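Local coordinates for protein thiamine pyrophosphokinase (PDB 1IG0) that catalyses the transfer of pyrophosphate from ATP to thiamine, making thiamine diphosphate and AMP as the only yeast enzyme capable of it, at residues K107-K111 and N112-I116; Q154-G158 and I159-K163. All blocks are in the same frame, centred on the assembly; numbering follows the deposited sequence.

Interaction 1: K107-K111 and N112-I116; sequences KYYRK and NKVTI
Asn-112 folds its side chain back over the last turn of helix 103-111, and its amide nitrogen does two things there. ND2 donates to Tyr-108 O at 2.8 Å, a bent bond (137° at the hydrogen) made from above the carbonyl plane, and it also lies over one face of the Tyr-108 ring, 3.4 Å from CE1. Ring and amide planes stand 64° apart, so the two groups are not stacked. With CG of Asn-112 beside its own backbone N (chi1 -77°), ND2 and the backbone N of Asn-112 reach Tyr-108 O from opposite faces of its plane.

The helix ends in a Schellman motif: Val-114 N bonds Tyr-109 O at 2.9 Å, Lys-113 N bonds Arg-110 O at 3.0 Å, and Lys-113, with positive phi, is the C-prime residue. This reversal sends the chain into strand 115-118 of a beta-alpha-beta unit. Val-114 then lies alongside Tyr-109, its CG2 3.8 Å from ring atom CD2, while Ile-94 of neighbouring strand 93-96 touches both side chains. Further on, Ile-116 brings CD1 to 4.1 Å from Arg-110 CB. One water donates to both Arg-110 O and Val-114 O, bridging the helix end and the outgoing chain.

Interaction 2: Q154-G158 and I159-K163; sequences QSNHG and IELEK
Ile-159 N returns to Asn-156 O at 3.0 Å, and one residue earlier Gly-158 N bonds Ser-155 O at 3.1 Å. These two successive i to i+3 backbone bonds, with positive phi at Asn-156, His-157 and Gly-158, wind the chain into a short left-handed helical turn. At Ile-159 and Glu-160 the chain is extended, before it turns again at Leu-161 and Glu-162.

The Asn-156 side chain spans the turn. Its CG lies anti to the backbone N (chi1 -157°), which directs the amide at the chain leaving the turn; there ND2 donates to Ile-159 O at 2.8 Å with 165° at the hydrogen. The acceptor lies in the plane of the amide, although ND2 itself sits above the Ile-159 carbonyl plane. At the other end of the same amide, OD1 accepts from Lys-118 N, tying this loop, which runs between helices 141-148 and 164-175, to strand 115-118. The Leu-161 side chain crosses that of Asn-156 obliquely, its CD2 3.5 Å from Asn-156 ND2. The buried Ile-159 sets CB 3.4 Å from Asn-156 O and meets Ile-117 of that strand. Next to the following helix, whose N-cap position is Lys-163, the Glu-160 carboxylate accepts two backbone N-H groups: OE1 from Glu-162 N at 3.0 Å, and OE2, on its syn side, from Lys-163 N at 2.7 Å.

Interaction 1 comes first along the chain and closes before interaction 2 opens; their centres are 16 Å apart, on the same side of the chain's centre and both in the catalytic domain. Strand 115-118, outermost in its sheet within this chain, connects them. The helix end of 107-116 leads into this strand, and the loop 154-163 returns against it after helices 126-139 and 141-148. The two regions touch directly where His-157 CD2 packs 3.4 Å from Ile-116 O and His-157 NE2 lies 3.8 Å from Thr-115 CG2. Strand 115-118 pairs in parallel with strand 93-96, and loop 154-163 packs on it, so the helix end and the later loop meet at the same border of the sheet within this chain.

Interaction 1: K107-K111 and N112-I116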
# COMPACT_ATOMS: atom_id res chain seq x y z
N LYS B 107 26.64 0.82 18.42
CA LYS B 107 27.67 1.44 19.24
C LYS B 107 27.55 2.96 19.28
O LYS B 107 27.71 3.57 20.34
CB LYS B 107 29.07 1.07 18.74
CG LYS B 107 29.50 -0.36 19.04
CD LYS B 107 31.02 -0.47 19.03
CE LYS B 107 31.52 -1.86 19.42
NZ LYS B 107 31.30 -2.87 18.35
N TYR B 108 27.27 3.57 18.13
CA TYR B 108 27.15 5.02 18.03
C TYR B 108 26.03 5.58 18.91
O TYR B 108 26.25 6.54 19.66
CB TYR B 108 26.90 5.44 16.59
CG TYR B 108 26.68 6.93 16.43
CD1 TYR B 108 27.75 7.82 16.50
CD2 TYR B 108 25.40 7.45 16.24
CE1 TYR B 108 27.56 9.19 16.39
CE2 TYR B 108 25.19 8.82 16.13
CZ TYR B 108 26.27 9.69 16.21
OH TYR B 108 26.07 11.05 16.10
N TYR B 109 24.84 5.00 18.81
CA TYR B 109 23.71 5.48 19.59
C TYR B 109 23.79 5.11 21.06
O TYR B 109 23.30 5.85 21.92
CB TYR B 109 22.40 4.98 18.98
CG TYR B 109 22.03 5.72 17.71
CD1 TYR B 109 21.67 5.04 16.55
CD2 TYR B 109 22.07 7.11 17.68
CE1 TYR B 109 21.36 5.73 15.38
CE2 TYR B 109 21.76 7.81 16.52
CZ TYR B 109 21.41 7.12 15.37
OH TYR B 109 21.12 7.81 14.22
N ARG B 110 24.41 3.98 21.36
CA ARG B 110 24.54 3.58 22.75
C ARG B 110 25.50 4.55 23.43
O ARG B 110 25.24 5.01 24.54
CB ARG B 110 25.09 2.16 22.88
CG ARG B 110 24.83 1.59 24.26
CD ARG B 110 25.58 0.30 24.55
NE ARG B 110 25.03 -0.37 25.72
CZ ARG B 110 24.79 0.23 26.89
NH1 ARG B 110 25.06 1.52 27.04
NH2 ARG B 110 24.28 -0.46 27.89
N LYS B 111 26.60 4.84 22.76
CA LYS B 111 27.60 5.76 23.29
C LYS B 111 26.97 7.12 23.54
O LYS B 111 27.30 7.80 24.52
CB LYS B 111 28.77 5.91 22.31
CG LYS B 111 30.14 5.95 22.97
CD LYS B 111 31.13 6.79 22.18
CE LYS B 111 31.31 6.30 20.75
NZ LYS B 111 31.96 4.97 20.68
N ASN B 112 26.06 7.53 22.66
CA ASN B 112 25.39 8.82 22.79
C ASN B 112 24.15 8.78 23.69
O ASN B 112 23.25 9.61 23.57
CB ASN B 112 25.04 9.37 21.41
CG ASN B 112 26.25 9.97 20.71
OD1 ASN B 112 26.80 10.98 21.16
ND2 ASN B 112 26.68 9.35 19.62
N LYS B 113 24.13 7.79 24.58
CA LYS B 113 23.06 7.62 25.56
C LYS B 113 21.62 7.45 25.09
O LYS B 113 20.69 7.81 25.81
CB LYS B 113 23.13 8.76 26.58
CG LYS B 113 24.51 8.97 27.18
CD LYS B 113 25.07 7.67 27.74
CE LYS B 113 26.48 7.87 28.29
NZ LYS B 113 27.06 6.60 28.80
N VAL B 114 21.42 6.90 23.90
CA VAL B 114 20.06 6.67 23.43
C VAL B 114 19.54 5.47 24.21
O VAL B 114 20.26 4.49 24.41
CB VAL B 114 20.02 6.33 21.92
CG1 VAL B 114 18.62 5.85 21.54
CG2 VAL B 114 20.39 7.55 21.11
N THR B 115 18.30 5.53 24.67
CA THR B 115 17.73 4.42 25.42
C THR B 115 17.35 3.32 24.45
O THR B 115 16.36 3.43 23.72
CB THR B 115 16.48 4.85 26.21
OG1 THR B 115 16.83 5.88 27.14
CG2 THR B 115 15.90 3.66 26.98
N ILE B 116 18.16 2.26 24.43
CA ILE B 116 17.93 1.14 23.53
C ILE B 116 17.27 -0.01 24.29
O ILE B 116 17.80 -0.48 25.29
CB ILE B 116 19.25 0.66 22.90
CG1 ILE B 116 19.93 1.84 22.18
CG2 ILE B 116 18.99 -0.47 21.92
CD1 ILE B 116 21.29 1.52 21.60
O HOH W 1 22.58 3.96 25.68

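Interaction 2: Q154-G158 and I159-K163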
# COMPACT_ATOMS: atom_id res chain seq x y z
N GLN B 154 19.92 -3.35 36.24
CA GLN B 154 19.47 -4.52 35.49
C GLN B 154 19.62 -4.29 33.99
O GLN B 154 19.40 -3.19 33.50
CB GLN B 154 18.01 -4.83 35.83
CG GLN B 154 17.78 -5.24 37.27
CD GLN B 154 18.44 -6.56 37.59
OE1 GLN B 154 17.95 -7.63 37.22
NE2 GLN B 154 19.57 -6.49 38.28
N SER B 155 20.00 -5.35 33.28
CA SER B 155 20.17 -5.26 31.84
C SER B 155 18.86 -4.92 31.14
O SER B 155 17.78 -5.20 31.66
CB SER B 155 20.73 -6.58 31.29
OG SER B 155 19.86 -7.65 31.57
N ASN B 156 18.97 -4.32 29.96
CA ASN B 156 17.81 -3.93 29.17
C ASN B 156 16.90 -2.97 29.93
O ASN B 156 15.68 -2.98 29.76
CB ASN B 156 17.02 -5.18 28.74
CG ASN B 156 16.17 -4.93 27.50
OD1 ASN B 156 16.64 -4.33 26.53
ND2 ASN B 156 14.93 -5.40 27.53
N HIS B 157 17.51 -2.15 30.78
CA HIS B 157 16.79 -1.16 31.57
C HIS B 157 15.70 -1.76 32.45
O HIS B 157 14.71 -1.10 32.76
CB HIS B 157 16.19 -0.10 30.64
CG HIS B 157 17.22 0.64 29.85
ND1 HIS B 157 18.05 1.59 30.41
CD2 HIS B 157 17.58 0.56 28.55
CE1 HIS B 157 18.87 2.06 29.49
NE2 HIS B 157 18.61 1.46 28.35
N GLY B 158 15.89 -3.01 32.86
CA GLY B 158 14.92 -3.67 33.72
C GLY B 158 13.65 -4.13 33.03
O GLY B 158 12.67 -4.48 33.68
N ILE B 159 13.67 -4.14 31.70
CA ILE B 159 12.51 -4.56 30.92
C ILE B 159 12.68 -6.01 30.49
O ILE B 159 13.69 -6.37 29.89
CB ILE B 159 12.34 -3.67 29.67
CG1 ILE B 159 12.22 -2.21 30.10
CG2 ILE B 159 11.11 -4.10 28.89
CD1 ILE B 159 12.24 -1.22 28.95
N GLU B 160 11.69 -6.84 30.81
CA GLU B 160 11.73 -8.26 30.45
C GLU B 160 11.99 -8.39 28.95
O GLU B 160 11.26 -7.84 28.13
CB GLU B 160 10.42 -8.94 30.85
CG GLU B 160 10.47 -10.46 30.79
CD GLU B 160 10.16 -10.99 29.41
OE1 GLU B 160 10.76 -12.01 29.02
OE2 GLU B 160 9.31 -10.40 28.72
N LEU B 161 13.05 -9.13 28.61
CA LEU B 161 13.48 -9.32 27.23
C LEU B 161 12.50 -9.81 26.16
O LEU B 161 12.53 -9.31 25.04
CB LEU B 161 14.72 -10.22 27.21
CG LEU B 161 16.03 -9.53 27.60
CD1 LEU B 161 17.15 -10.55 27.70
CD2 LEU B 161 16.37 -8.46 26.56
N GLU B 162 11.65 -10.78 26.48
CA GLU B 162 10.73 -11.29 25.48
C GLU B 162 9.60 -10.34 25.09
O GLU B 162 9.45 -9.98 23.92
CB GLU B 162 10.11 -12.62 25.93
CG GLU B 162 9.29 -13.29 24.84
CD GLU B 162 8.55 -14.53 25.32
OE1 GLU B 162 9.16 -15.33 26.05
OE2 GLU B 162 7.37 -14.69 24.96
N LYS B 163 8.79 -9.94 26.07
CA LYS B 163 7.65 -9.08 25.80
C LYS B 163 7.37 -8.09 26.93
O LYS B 163 6.23 -7.67 27.14
CB LYS B 163 6.41 -9.95 25.57
CG LYS B 163 6.18 -10.95 26.69
CD LYS B 163 5.09 -11.95 26.35
CE LYS B 163 4.96 -13.00 27.44
NZ LYS B 163 3.94 -14.03 27.10